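Local coordinates for glyoxalase family protein (Bacillus cereus, PDB 1ZSW) that is of uncharacterised function but binds a zinc ion in a glyoxalase (vicinal oxygen chelate) fold and so may be a metal-dependent enzyme, at residues A[62-67]-A[275-280]; A[110-115]-A[153-158]; A[125-130]-A[141-146]; A[186-191]-A[289-294]. All coordinates share one frame; numbering follows the deposited sequence. Where two conformers were deposited one is given.

How the contacts relate
Contact 4 is buried: it sets strand 180-188, of the sheet shared with contacts 2 and 3, against the run into strand 292-300 of the zinc-bearing sheet. Contact 1 is a surface contact between loops at the two outermost strands of that zinc-bearing sheet, held by a salt bridge and by a glutamine laid across the arginine. The two touch where Phe280 CE1 lies 3.3 Å from Glu294 OE2. Contacts 2 and 3, both partly buried, adjoin through neighbouring strands 138-144 and 150-155; contact 2 is mainly apolar helix-on-strand packing, contact 3 mainly backbone pairing. The centre of contact 2 is about 34 Å from that of contact 1, on the opposite side of the chain's centre.

Contact 1: A[62-67]-A[275-280]; sequences NQDDPS and IDRFYF
Gln63 and Asp64 meet Arg277 where loops next to the two outermost strands of the zinc-bearing sheet of this vicinal oxygen chelate fold face each other. Residues 62-65 form a type I beta turn after strand 55-62, and Arg277 follows the short strand 275-276. The arginine grips the carboxylate end-on with two nitrogens. NH1 of Arg277 donates to OD1 of Asp64 at 3.0 Å and 165°, while its NH2 reaches OD2 of Asp64 at 3.1 Å. Both oxygens are approached on their syn sides but well out of the carboxylate plane, and the carboxylate and guanidinium planes are turned 45° from each other, so the fork is twisted rather than coplanar. A bend at chi2 (-56°) directs the arginine chain towards the turn. Gln63 stretches out beyond CG and lays its amide across the aliphatic part of Arg277, close to CD and to the backbone carbonyl, the amide plane nearly perpendicular to the guanidinium. NE of Arg277 donates to OH of Tyr284. All three nitrogens thus have partners; the arginine side chain lies, nearest atoms, about 6 Å from the zinc ion and about 5 Å from the Glu294 side chain. Within the turn, OD1 of Asn62 accepts from the backbone N of Asp64 at 2.9 Å, closing an Asx turn.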
loop_
_atom_site.group_PDB
_atom_site.type_symbol
_atom_site.label_atom_id
_atom_site.label_comp_id
_atom_site.label_asym_id
_atom_site.label_seq_id
_atom_site.Cartn_x
_atom_site.Cartn_y
_atom_site.Cartn_z
ATOM N N ASN A 62 -0.657 -0.887 -16.992
ATOM C CA ASN A 62 0.400 0.010 -16.522
ATOM C C ASN A 62 0.406 1.197 -17.465
ATOM O O ASN A 62 0.559 1.018 -18.672
ATOM C CB ASN A 62 1.730 -0.741 -16.551
ATOM C CG ASN A 62 2.922 0.096 -16.051
ATOM O OD1 ASN A 62 2.845 1.310 -15.919
ATOM N ND2 ASN A 62 4.041 -0.582 -15.778
ATOM N N GLN A 63 0.172 2.390 -16.917
ATOM C CA GLN A 63 0.042 3.590 -17.751
ATOM C C GLN A 63 1.347 3.893 -18.473
ATOM O O GLN A 63 1.330 4.504 -19.536
ATOM C CB GLN A 63 -0.448 4.802 -16.936
ATOM C CG GLN A 63 -1.905 4.646 -16.459
ATOM C CD GLN A 63 -2.368 5.742 -15.497
ATOM O OE1 GLN A 63 -3.364 5.577 -14.782
ATOM N NE2 GLN A 63 -1.666 6.859 -15.483
ATOM N N ASP A 64 2.461 3.437 -17.894
ATOM C CA ASP A 64 3.800 3.619 -18.471
ATOM C C ASP A 64 4.174 2.472 -19.430
ATOM O O ASP A 64 5.220 2.524 -20.085
ATOM C CB ASP A 64 4.860 3.764 -17.362
ATOM C CG ASP A 64 4.622 4.978 -16.450
ATOM O OD1 ASP A 64 3.876 5.912 -16.842
ATOM O OD2 ASP A 64 5.201 5.008 -15.336
ATOM N N ASP A 65 3.320 1.444 -19.497
ATOM C CA ASP A 65 3.522 0.268 -20.369
ATOM C C ASP A 65 2.206 -0.506 -20.557
ATOM O O ASP A 65 1.932 -1.471 -19.838
ATOM C CB ASP A 65 4.624 -0.652 -19.802
ATOM C CG ASP A 65 4.898 -1.877 -20.682
ATOM O OD1 ASP A 65 4.198 -2.098 -21.696
ATOM O OD2 ASP A 65 5.820 -2.656 -20.333
ATOM N N PRO A 66 1.366 -0.060 -21.501
ATOM C CA PRO A 66 0.051 -0.637 -21.791
ATOM C C PRO A 66 -0.001 -2.138 -22.129
ATOM O O PRO A 66 -1.096 -2.673 -22.309
ATOM C CB PRO A 66 -0.436 0.202 -22.979
ATOM C CG PRO A 66 0.280 1.513 -22.810
ATOM C CD PRO A 66 1.638 1.119 -22.346
ATOM N N SER A 67 1.150 -2.814 -22.197
ATOM C CA SER A 67 1.164 -4.261 -22.471
ATOM C C SER A 67 1.024 -5.108 -21.189
ATOM O O SER A 67 0.840 -6.341 -21.246
ATOM C CB SER A 67 2.443 -4.655 -23.209
ATOM O OG SER A 67 3.568 -4.614 -22.354
ATOM N N ILE A 275 2.807 13.703 -11.556
ATOM C CA ILE A 275 2.226 13.001 -12.709
ATOM C C ILE A 275 0.735 12.737 -12.452
ATOM O O ILE A 275 0.348 12.300 -11.373
ATOM C CB ILE A 275 2.930 11.652 -12.910
ATOM C CG1 ILE A 275 4.438 11.834 -13.172
ATOM C CG2 ILE A 275 2.249 10.842 -14.042
ATOM C CD1 ILE A 275 5.277 10.597 -12.852
ATOM N N ASP A 276 -0.111 13.030 -13.431
ATOM C CA ASP A 276 -1.523 12.733 -13.314
ATOM C C ASP A 276 -1.775 11.269 -13.659
ATOM O O ASP A 276 -1.531 10.815 -14.795
ATOM C CB ASP A 276 -2.346 13.672 -14.198
ATOM C CG ASP A 276 -3.818 13.575 -13.913
ATOM O OD1 ASP A 276 -4.228 12.648 -13.172
ATOM O OD2 ASP A 276 -4.579 14.419 -14.436
ATOM N N ARG A 277 -2.203 10.514 -12.641
ATOM C CA ARG A 277 -2.459 9.091 -12.780
ATOM C C ARG A 277 -3.951 8.835 -12.983
ATOM O O ARG A 277 -4.401 7.682 -12.911
ATOM C CB ARG A 277 -1.922 8.330 -11.557
ATOM C CG ARG A 277 -0.384 8.304 -11.433
ATOM C CD ARG A 277 0.296 7.736 -12.673
ATOM N NE ARG A 277 1.649 7.218 -12.414
ATOM C CZ ARG A 277 2.514 6.890 -13.376
ATOM N NH1 ARG A 277 2.190 7.088 -14.663
ATOM N NH2 ARG A 277 3.719 6.412 -13.064
ATOM N N PHE A 278 -4.678 9.912 -13.287
ATOM C CA PHE A 278 -6.122 9.918 -13.522
ATOM C C PHE A 278 -6.943 9.763 -12.242
ATOM O O PHE A 278 -7.706 10.664 -11.873
ATOM C CB PHE A 278 -6.538 8.916 -14.621
ATOM C CG PHE A 278 -7.932 9.138 -15.147
ATOM C CD1 PHE A 278 -8.272 10.326 -15.784
ATOM C CD2 PHE A 278 -8.894 8.149 -15.023
ATOM C CE1 PHE A 278 -9.558 10.532 -16.272
ATOM C CE2 PHE A 278 -10.182 8.347 -15.515
ATOM C CZ PHE A 278 -10.510 9.541 -16.134
ATOM N N TYR A 279 -6.746 8.647 -11.544
ATOM C CA TYR A 279 -7.472 8.379 -10.314
ATOM C C TYR A 279 -6.911 9.196 -9.142
ATOM O O TYR A 279 -7.547 9.283 -8.091
ATOM C CB TYR A 279 -7.416 6.895 -10.017
ATOM C CG TYR A 279 -7.768 6.069 -11.247
ATOM C CD1 TYR A 279 -6.822 5.229 -11.833
ATOM C CD2 TYR A 279 -9.040 6.163 -11.836
ATOM C CE1 TYR A 279 -7.135 4.468 -12.956
ATOM C CE2 TYR A 279 -9.360 5.416 -12.960
ATOM C CZ TYR A 279 -8.404 4.570 -13.517
ATOM O OH TYR A 279 -8.701 3.823 -14.649
ATOM N N PHE A 280 -5.732 9.789 -9.351
ATOM C CA PHE A 280 -5.085 10.695 -8.400
ATOM C C PHE A 280 -3.888 11.334 -9.091
ATOM O O PHE A 280 -3.448 10.849 -10.160
ATOM C CB PHE A 280 -4.623 9.917 -7.129
ATOM C CG PHE A 280 -3.839 8.639 -7.426
ATOM C CD1 PHE A 280 -2.456 8.685 -7.702
ATOM C CD2 PHE A 280 -4.483 7.387 -7.396
ATOM C CE1 PHE A 280 -1.717 7.494 -7.956
ATOM C CE2 PHE A 280 -3.745 6.186 -7.666
ATOM C CZ PHE A 280 -2.353 6.274 -7.944
#

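Contact 2: A[110-115]-A[153-158]; sequences PSEDSL and LLVSNG
Val155 pushes its CG2 methyl against Leu115 at the start of helix 112-124, and CG2 of Val155 comes within 3.5 Å of CD1 of Leu115, tighter than usual carbon packing. This is the helix of a beta-alpha-beta-beta-beta module of the vicinal oxygen chelate fold, packed on strand 150-155, which runs parallel beside strand 101-109. The same methyl also lies over the first helical turn, near the carbonyl oxygen of Ser111 and the CG of Glu112. This follows from the valine's rotation: CG1 stands anti to the backbone N (chi1 173°), facing Pro110 O and Ser111 CA, while CG2 is turned to the helix. Two residues back along the strand, CD2 of Leu115 touches CB of Leu153 at 3.8 Å, the two leucines sliding past each other in opposite directions. Leu115 thus divides its two methyls between the two strand residues. Beyond the strand end, OG of Ser156 lies 3.4 Å from CA of Pro110, and accepts from the backbone N of Gly158 at 2.9 Å in an ST turn. Gln179 and the carbonyl of Val109 also hydrogen-bond this hydroxyl. The helix start is closed by a capping box: Ser114 N donates to OG of Ser111 at 3.0 Å and 164°, and Ser111 N donates to OG of Ser114 at 3.3 Å. His176 is a further partner of the Ser114 hydroxyl. The chemistry is divided accordingly: branched aliphatic groups hold the helix against strand 150-155, while serine hydroxyls satisfy backbone N-H groups at the helix start and in the turn after the strand.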
loop_
_atom_site.group_PDB
_atom_site.type_symbol
_atom_site.label_atom_id
_atom_site.label_comp_id
_atom_site.label_asym_id
_atom_site.label_seq_id
_atom_site.Cartn_x
_atom_site.Cartn_y
_atom_site.Cartn_z
ATOM N N PRO A 110 -11.080 -6.553 12.191
ATOM C CA PRO A 110 -11.709 -5.935 13.363
ATOM C C PRO A 110 -11.378 -6.527 14.742
ATOM O O PRO A 110 -11.239 -5.768 15.670
ATOM C CB PRO A 110 -13.200 -6.058 13.047
ATOM C CG PRO A 110 -13.252 -6.182 11.509
ATOM C CD PRO A 110 -12.064 -7.037 11.214
ATOM N N SER A 111 -11.247 -7.832 14.869
ATOM C CA SER A 111 -11.148 -8.427 16.216
ATOM C C SER A 111 -10.288 -9.674 16.298
ATOM O O SER A 111 -9.908 -10.269 15.280
ATOM C CB SER A 111 -12.581 -8.801 16.651
ATOM O OG SER A 111 -12.962 -9.957 15.927
ATOM N N GLU A 112 -9.901 -10.060 17.526
ATOM C CA GLU A 112 -9.093 -11.270 17.689
ATOM C C GLU A 112 -9.876 -12.472 17.157
ATOM O O GLU A 112 -9.318 -13.437 16.646
ATOM C CB GLU A 112 -8.624 -11.457 19.153
ATOM C CG GLU A 112 -7.522 -10.474 19.536
ATOM C CD GLU A 112 -6.873 -10.709 20.894
ATOM O OE1 GLU A 112 -7.105 -9.889 21.818
ATOM O OE2 GLU A 112 -6.104 -11.675 21.034
ATOM N N ASP A 113 -11.207 -12.374 17.249
ATOM C CA ASP A 113 -12.124 -13.348 16.652
ATOM C C ASP A 113 -11.923 -13.487 15.137
ATOM O O ASP A 113 -11.820 -14.594 14.633
ATOM C CB ASP A 113 -13.582 -12.975 16.974
ATOM C CG ASP A 113 -14.596 -13.947 16.372
ATOM O OD1 ASP A 113 -15.692 -13.488 15.961
ATOM O OD2 ASP A 113 -14.304 -15.163 16.311
ATOM N N SER A 114 -11.847 -12.355 14.426
ATOM C CA SER A 114 -11.479 -12.324 13.002
ATOM C C SER A 114 -10.170 -13.060 12.747
ATOM O O SER A 114 -10.039 -13.785 11.755
ATOM C CB SER A 114 -11.414 -10.886 12.418
ATOM O OG SER A 114 -12.511 -10.073 12.829
ATOM N N LEU A 115 -9.175 -12.907 13.626
ATOM C CA LEU A 115 -7.973 -13.737 13.460
ATOM C C LEU A 115 -8.254 -15.242 13.452
ATOM O O LEU A 115 -7.655 -15.997 12.683
ATOM C CB LEU A 115 -6.902 -13.407 14.513
ATOM C CG LEU A 115 -6.313 -12.002 14.495
ATOM C CD1 LEU A 115 -5.273 -11.852 15.608
ATOM C CD2 LEU A 115 -5.667 -11.680 13.108
ATOM N N LEU A 153 -2.064 -10.044 9.236
ATOM C CA LEU A 153 -3.321 -9.532 9.720
ATOM C C LEU A 153 -3.161 -8.958 11.126
ATOM O O LEU A 153 -2.475 -9.569 11.981
ATOM C CB LEU A 153 -4.392 -10.621 9.707
ATOM C CG LEU A 153 -4.676 -11.331 8.411
ATOM C CD1 LEU A 153 -5.724 -12.398 8.653
ATOM C CD2 LEU A 153 -5.204 -10.334 7.343
ATOM N N LEU A 154 -3.749 -7.806 11.361
ATOM C CA LEU A 154 -3.522 -7.050 12.602
ATOM C C LEU A 154 -4.857 -6.618 13.200
ATOM O O LEU A 154 -5.729 -6.086 12.505
ATOM C CB LEU A 154 -2.709 -5.799 12.310
ATOM C CG LEU A 154 -1.343 -5.926 11.632
ATOM C CD1 LEU A 154 -0.887 -4.509 11.136
ATOM C CD2 LEU A 154 -0.327 -6.605 12.588
ATOM N N VAL A 155 -5.038 -6.825 14.490
ATOM C CA VAL A 155 -6.304 -6.465 15.096
ATOM C C VAL A 155 -6.455 -4.997 15.318
ATOM O O VAL A 155 -5.622 -4.365 15.966
ATOM C CB VAL A 155 -6.597 -7.266 16.395
ATOM C CG1 VAL A 155 -7.837 -6.713 17.062
ATOM C CG2 VAL A 155 -6.755 -8.723 16.042
ATOM N N SER A 156 -7.560 -4.472 14.782
ATOM C CA SER A 156 -7.867 -3.057 14.811
ATOM C C SER A 156 -8.772 -2.635 15.960
ATOM O O SER A 156 -8.800 -1.465 16.304
ATOM C CB SER A 156 -8.518 -2.625 13.491
ATOM O OG SER A 156 -9.881 -3.059 13.408
ATOM N N ASN A 157 -9.519 -3.584 16.528
ATOM C CA ASN A 157 -10.585 -3.260 17.483
ATOM C C ASN A 157 -11.696 -2.461 16.799
ATOM O O ASN A 157 -12.428 -1.707 17.448
ATOM C CB ASN A 157 -10.033 -2.492 18.694
ATOM C CG ASN A 157 -8.958 -3.267 19.430
ATOM O OD1 ASN A 157 -9.122 -4.456 19.717
ATOM N ND2 ASN A 157 -7.844 -2.601 19.729
ATOM N N GLY A 158 -11.805 -2.618 15.482
ATOM C CA GLY A 158 -12.834 -1.916 14.709
ATOM C C GLY A 158 -12.466 -0.509 14.251
ATOM O O GLY A 158 -13.224 0.113 13.505
#

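Contact 3: A[125-130]-A[141-146]; sequences FDVKHS and LQFEDA
Lys128 and Glu144 lie side by side and point the same way, the methylene CE of Lys128 resting 3.6 Å from OE2 of Glu144. Their charged ends do not touch: NZ of Lys128 stays 4.7 Å from that oxygen, so no direct ion pair forms, though the opposite charges probably still attract. On the other face His129 and Phe143 form a non-hydrogen-bonded pair, CB to CB at 3.9 Å, and their rings diverge. The imidazole swings back along its own strand, chi1 65°, where ND1 of His129 donates to O of Val127 at 2.7 Å, nearly straight (167°) and close to the ring plane, fixing the ring's rotation. The phenyl ring of Phe143 heads inward to Phe122, and the Val127 side chain crosses it obliquely, CG1 of Val127 4.1 Å from CD1 of Phe143. Ser130 grips Gln142 twice: its backbone N donates to O of Gln142 at 2.8 Å, and its OG accepts from N of Gln142 at 2.9 Å. Glu144 N donates to Lys128 O, and a water bridges Lys128 N with Glu144 O. A short, weakly bonded antiparallel pairing results, joining the chain beyond the Schellman motif of helix 112-124 to strand 138-144 in a glyoxalase-type beta-alpha-beta-beta-beta module.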
loop_
_atom_site.group_PDB
_atom_site.type_symbol
_atom_site.label_atom_id
_atom_site.label_comp_id
_atom_site.label_asym_id
_atom_site.label_seq_id
_atom_site.Cartn_x
_atom_site.Cartn_y
_atom_site.Cartn_z
ATOM N N PHE A 125 -7.763 -23.004 2.562
ATOM C CA PHE A 125 -7.229 -22.669 1.262
ATOM C C PHE A 125 -5.740 -22.945 1.076
ATOM O O PHE A 125 -5.161 -22.560 0.051
ATOM C CB PHE A 125 -7.543 -21.204 0.945
ATOM C CG PHE A 125 -8.960 -20.979 0.509
ATOM C CD1 PHE A 125 -9.924 -20.617 1.436
ATOM C CD2 PHE A 125 -9.325 -21.127 -0.824
ATOM C CE1 PHE A 125 -11.234 -20.405 1.042
ATOM C CE2 PHE A 125 -10.637 -20.915 -1.233
ATOM C CZ PHE A 125 -11.585 -20.551 -0.305
ATOM N N ASP A 126 -5.136 -23.640 2.045
ATOM C CA ASP A 126 -3.719 -23.992 1.996
ATOM C C ASP A 126 -2.795 -22.782 1.836
ATOM O O ASP A 126 -1.776 -22.835 1.133
ATOM C CB ASP A 126 -3.441 -25.041 0.915
ATOM C CG ASP A 126 -4.033 -26.398 1.257
ATOM O OD1 ASP A 126 -3.990 -26.795 2.449
ATOM O OD2 ASP A 126 -4.539 -27.065 0.325
ATOM N N VAL A 127 -3.162 -21.708 2.514
ATOM C CA VAL A 127 -2.338 -20.520 2.569
ATOM C C VAL A 127 -1.295 -20.695 3.656
ATOM O O VAL A 127 -1.629 -21.052 4.796
ATOM C CB VAL A 127 -3.194 -19.281 2.932
ATOM C CG1 VAL A 127 -2.300 -18.025 2.996
ATOM C CG2 VAL A 127 -4.336 -19.114 1.905
ATOM N N LYS A 128 -0.046 -20.396 3.316
ATOM C CA LYS A 128 1.029 -20.335 4.305
ATOM C C LYS A 128 0.729 -19.306 5.383
ATOM O O LYS A 128 0.443 -18.144 5.081
ATOM C CB LYS A 128 2.364 -20.069 3.608
ATOM C CG LYS A 128 3.550 -19.914 4.558
ATOM C CD LYS A 128 4.862 -19.990 3.783
ATOM C CE LYS A 128 6.053 -19.561 4.641
ATOM N NZ LYS A 128 6.436 -20.586 5.636
ATOM N N HIS A 129 0.765 -19.710 6.653
ATOM C CA HIS A 129 0.414 -18.791 7.738
ATOM C C HIS A 129 1.043 -19.225 9.039
ATOM O O HIS A 129 1.397 -20.403 9.201
ATOM C CB HIS A 129 -1.102 -18.677 7.929
ATOM C CG HIS A 129 -1.747 -19.955 8.373
ATOM N ND1 HIS A 129 -1.940 -21.011 7.520
ATOM C CD2 HIS A 129 -2.217 -20.351 9.578
ATOM C CE1 HIS A 129 -2.513 -22.009 8.172
ATOM N NE2 HIS A 129 -2.696 -21.633 9.423
ATOM N N SER A 130 1.163 -18.262 9.942
ATOM C CA SER A 130 1.798 -18.425 11.244
ATOM C C SER A 130 0.771 -18.914 12.247
ATOM O O SER A 130 -0.384 -19.189 11.900
ATOM C CB SER A 130 2.400 -17.083 11.680
ATOM O OG SER A 130 1.425 -16.150 12.168
ATOM N N LEU A 141 -1.667 -12.279 12.782
ATOM C CA LEU A 141 -1.472 -13.552 12.132
ATOM C C LEU A 141 -0.723 -13.315 10.854
ATOM O O LEU A 141 -1.239 -12.625 9.962
ATOM C CB LEU A 141 -2.833 -14.228 11.828
ATOM C CG LEU A 141 -2.898 -15.610 11.187
ATOM C CD1 LEU A 141 -2.380 -16.741 12.116
ATOM C CD2 LEU A 141 -4.352 -15.916 10.763
ATOM N N GLN A 142 0.496 -13.825 10.782
ATOM C CA GLN A 142 1.311 -13.657 9.585
ATOM C C GLN A 142 0.925 -14.641 8.505
ATOM O O GLN A 142 0.547 -15.774 8.775
ATOM C CB GLN A 142 2.809 -13.826 9.899
ATOM C CG GLN A 142 3.377 -12.739 10.769
ATOM C CD GLN A 142 4.816 -13.035 11.175
ATOM O OE1 GLN A 142 5.487 -13.878 10.578
ATOM N NE2 GLN A 142 5.283 -12.347 12.196
ATOM N N PHE A 143 0.999 -14.220 7.246
ATOM C CA PHE A 143 0.773 -15.159 6.153
ATOM C C PHE A 143 1.524 -14.722 4.880
ATOM O O PHE A 143 2.120 -13.647 4.858
ATOM C CB PHE A 143 -0.743 -15.346 5.887
ATOM C CG PHE A 143 -1.439 -14.118 5.323
ATOM C CD1 PHE A 143 -1.768 -14.089 3.983
ATOM C CD2 PHE A 143 -1.812 -13.070 6.140
ATOM C CE1 PHE A 143 -2.466 -12.988 3.446
ATOM C CE2 PHE A 143 -2.493 -11.934 5.618
ATOM C CZ PHE A 143 -2.824 -11.925 4.262
ATOM N N GLU A 144 1.568 -15.581 3.876
ATOM C CA GLU A 144 2.230 -15.281 2.601
ATOM C C GLU A 144 1.371 -15.730 1.445
ATOM O O GLU A 144 0.653 -16.735 1.544
ATOM C CB GLU A 144 3.572 -15.997 2.501
ATOM C CG GLU A 144 4.549 -15.640 3.555
ATOM C CD GLU A 144 5.951 -16.223 3.315
ATOM O OE1 GLU A 144 6.254 -16.764 2.231
ATOM O OE2 GLU A 144 6.742 -16.097 4.255
ATOM N N ASP A 145 1.464 -15.028 0.322
ATOM C CA ASP A 145 0.891 -15.563 -0.888
ATOM C C ASP A 145 1.841 -16.567 -1.533
ATOM O O ASP A 145 2.967 -16.793 -1.038
ATOM C CB ASP A 145 0.354 -14.473 -1.853
ATOM C CG ASP A 145 1.416 -13.768 -2.627
ATOM O OD1 ASP A 145 2.606 -14.172 -2.617
ATOM O OD2 ASP A 145 1.038 -12.759 -3.293
ATOM N N ALA A 146 1.405 -17.176 -2.622
ATOM C CA ALA A 146 2.200 -18.217 -3.288
ATOM C C ALA A 146 3.513 -17.724 -3.912
ATOM O O ALA A 146 4.391 -18.530 -4.256
ATOM C CB ALA A 146 1.347 -18.905 -4.357
HETATM O O HOH W 1 0.421 -19.263 0.620
#

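Contact 4: A[186-191]-A[289-294]; sequences LTVRRL and NGILFE. With ZN (zinc ion), chain B.
With chi1 near -60° in both, Leu186 and Val188 carry their branches towards residues 289-293: CG of Leu186 and CG1 of Val188 stand anti to the carbonyl carbon. CD1 of Leu186 thereby reaches CZ of Phe293 at 3.8 Å, the leucine crossing the ring obliquely. CG1 of Val188 lies 4.1 Å from CG1 of Ile291, whose CG2 lies over one face of the Phe293 ring, toward its rim. Met194 of helix 191-201 touches all four of these side chains and completes the cluster. Farther from the zinc ion, the Asn289 side chain crosses Val188 at about a right angle, its CG 3.6 Å from CB of Val188. The end of its amide sits among the backbone polar atoms of Arg189 and Arg190, just ahead of helix 191-201. Arg190 sends its guanidinium to Asp192. Beyond Phe293 the strand turns Glu294 to the metal: with CG anti to the backbone N (chi1 177°) and the chain extended, OE1 of Glu294 binds the zinc ion at 2.0 Å. Ser282 hydrogen-bonds the other oxygen, OE2. His33 and His246 are the other protein ligands, giving a two-histidine, one-carboxylate site like that of ring-cleaving dioxygenases of the vicinal oxygen chelate superfamily.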
loop_
_atom_site.group_PDB
_atom_site.type_symbol
_atom_site.label_atom_id
_atom_site.label_comp_id
_atom_site.label_asym_id
_atom_site.label_seq_id
_atom_site.Cartn_x
_atom_site.Cartn_y
_atom_site.Cartn_z
ATOM N N LEU A 186 9.445 -1.708 6.401
ATOM C CA LEU A 186 10.593 -1.309 5.538
ATOM C C LEU A 186 11.844 -1.944 6.168
ATOM O O LEU A 186 12.041 -1.780 7.375
ATOM C CB LEU A 186 10.757 0.223 5.521
ATOM C CG LEU A 186 9.512 1.034 5.134
ATOM C CD1 LEU A 186 9.787 2.515 5.050
ATOM C CD2 LEU A 186 8.935 0.540 3.793
ATOM N N THR A 187 12.645 -2.619 5.363
ATOM C CA THR A 187 13.910 -3.234 5.866
ATOM C C THR A 187 15.034 -2.428 5.201
ATOM O O THR A 187 15.051 -2.272 3.980
ATOM C CB THR A 187 13.960 -4.723 5.494
ATOM O OG1 THR A 187 12.860 -5.416 6.126
ATOM C CG2 THR A 187 15.266 -5.377 6.021
ATOM N N VAL A 188 15.940 -1.879 6.000
ATOM C CA VAL A 188 16.935 -0.971 5.472
ATOM C C VAL A 188 18.334 -1.202 6.064
ATOM O O VAL A 188 18.448 -1.771 7.150
ATOM C CB VAL A 188 16.547 0.526 5.747
ATOM C CG1 VAL A 188 15.265 0.885 4.966
ATOM C CG2 VAL A 188 16.347 0.808 7.252
ATOM N N ARG A 189 19.365 -0.746 5.356
ATOM C CA ARG A 189 20.749 -0.740 5.918
ATOM C C ARG A 189 20.945 0.348 6.954
ATOM O O ARG A 189 21.667 0.149 7.957
ATOM C CB ARG A 189 21.774 -0.539 4.803
ATOM C CG ARG A 189 21.851 -1.691 3.813
ATOM C CD ARG A 189 22.995 -2.707 4.178
ATOM N NE ARG A 189 23.138 -3.732 3.137
ATOM C CZ ARG A 189 23.267 -3.457 1.842
ATOM N NH1 ARG A 189 23.329 -2.194 1.438
ATOM N NH2 ARG A 189 23.329 -4.420 0.950
ATOM N N ARG A 190 20.350 1.509 6.694
ATOM C CA ARG A 190 20.508 2.708 7.536
ATOM C C ARG A 190 19.185 3.161 8.136
ATOM O O ARG A 190 18.473 4.012 7.582
ATOM C CB ARG A 190 21.146 3.846 6.723
ATOM C CG ARG A 190 22.540 3.529 6.230
ATOM C CD ARG A 190 23.561 3.568 7.368
ATOM N NE ARG A 190 23.504 4.797 8.168
ATOM C CZ ARG A 190 24.341 5.830 8.063
ATOM N NH1 ARG A 190 25.308 5.830 7.145
ATOM N NH2 ARG A 190 24.177 6.892 8.853
ATOM N N LEU A 191 18.865 2.590 9.285
ATOM C CA LEU A 191 17.651 2.916 10.008
ATOM C C LEU A 191 17.610 4.384 10.432
ATOM O O LEU A 191 16.558 5.023 10.376
ATOM C CB LEU A 191 17.538 1.964 11.216
ATOM C CG LEU A 191 16.305 2.054 12.114
ATOM C CD1 LEU A 191 16.002 0.701 12.752
ATOM C CD2 LEU A 191 16.459 3.156 13.165
ATOM N N ASN A 289 18.034 4.797 1.374
ATOM C CA ASN A 289 18.202 3.357 1.299
ATOM C C ASN A 289 17.633 2.783 0.011
ATOM O O ASN A 289 17.632 1.585 -0.170
ATOM C CB ASN A 289 17.520 2.682 2.492
ATOM C CG ASN A 289 18.150 3.085 3.811
ATOM O OD1 ASN A 289 17.631 3.937 4.531
ATOM N ND2 ASN A 289 19.279 2.503 4.105
ATOM N N GLY A 290 17.147 3.637 -0.879
ATOM C CA GLY A 290 16.642 3.146 -2.152
ATOM C C GLY A 290 15.167 2.755 -2.115
ATOM O O GLY A 290 14.657 2.234 -3.111
ATOM N N ILE A 291 14.495 2.960 -0.975
ATOM C CA ILE A 291 13.071 2.655 -0.893
ATOM C C ILE A 291 12.279 3.672 -1.759
ATOM O O ILE A 291 12.462 4.864 -1.606
ATOM C CB ILE A 291 12.552 2.753 0.558
ATOM C CG1 ILE A 291 13.309 1.822 1.536
ATOM C CG2 ILE A 291 11.048 2.496 0.610
ATOM C CD1 ILE A 291 13.153 0.376 1.250
ATOM N N LEU A 292 11.370 3.197 -2.597
ATOM C CA LEU A 292 10.575 4.095 -3.462
ATOM C C LEU A 292 9.291 4.431 -2.782
ATOM O O LEU A 292 8.459 3.560 -2.492
ATOM C CB LEU A 292 10.279 3.410 -4.818
ATOM C CG LEU A 292 9.563 4.225 -5.893
ATOM C CD1 LEU A 292 10.374 5.440 -6.280
ATOM C CD2 LEU A 292 9.368 3.341 -7.125
ATOM N N PHE A 293 9.107 5.724 -2.548
ATOM C CA PHE A 293 7.882 6.227 -1.985
ATOM C C PHE A 293 7.096 6.986 -3.052
ATOM O O PHE A 293 7.697 7.567 -3.991
ATOM C CB PHE A 293 8.197 7.236 -0.886
ATOM C CG PHE A 293 8.572 6.633 0.411
ATOM C CD1 PHE A 293 9.874 6.643 0.805
ATOM C CD2 PHE A 293 7.605 6.132 1.281
ATOM C CE1 PHE A 293 10.261 6.144 2.057
ATOM C CE2 PHE A 293 7.992 5.606 2.537
ATOM C CZ PHE A 293 9.344 5.610 2.895
ATOM N N GLU A 294 5.787 7.002 -2.910
ATOM C CA GLU A 294 4.951 7.833 -3.771
ATOM C C GLU A 294 4.092 8.684 -2.852
ATOM O O GLU A 294 3.652 8.232 -1.776
ATOM C CB GLU A 294 4.112 6.925 -4.649
ATOM C CG GLU A 294 3.101 7.655 -5.574
ATOM C CD GLU A 294 2.221 6.691 -6.342
ATOM O OE1 GLU A 294 2.235 5.477 -6.052
ATOM O OE2 GLU A 294 1.521 7.174 -7.266
HETATM ZN ZN ZN B . 1.478 3.859 -7.008
#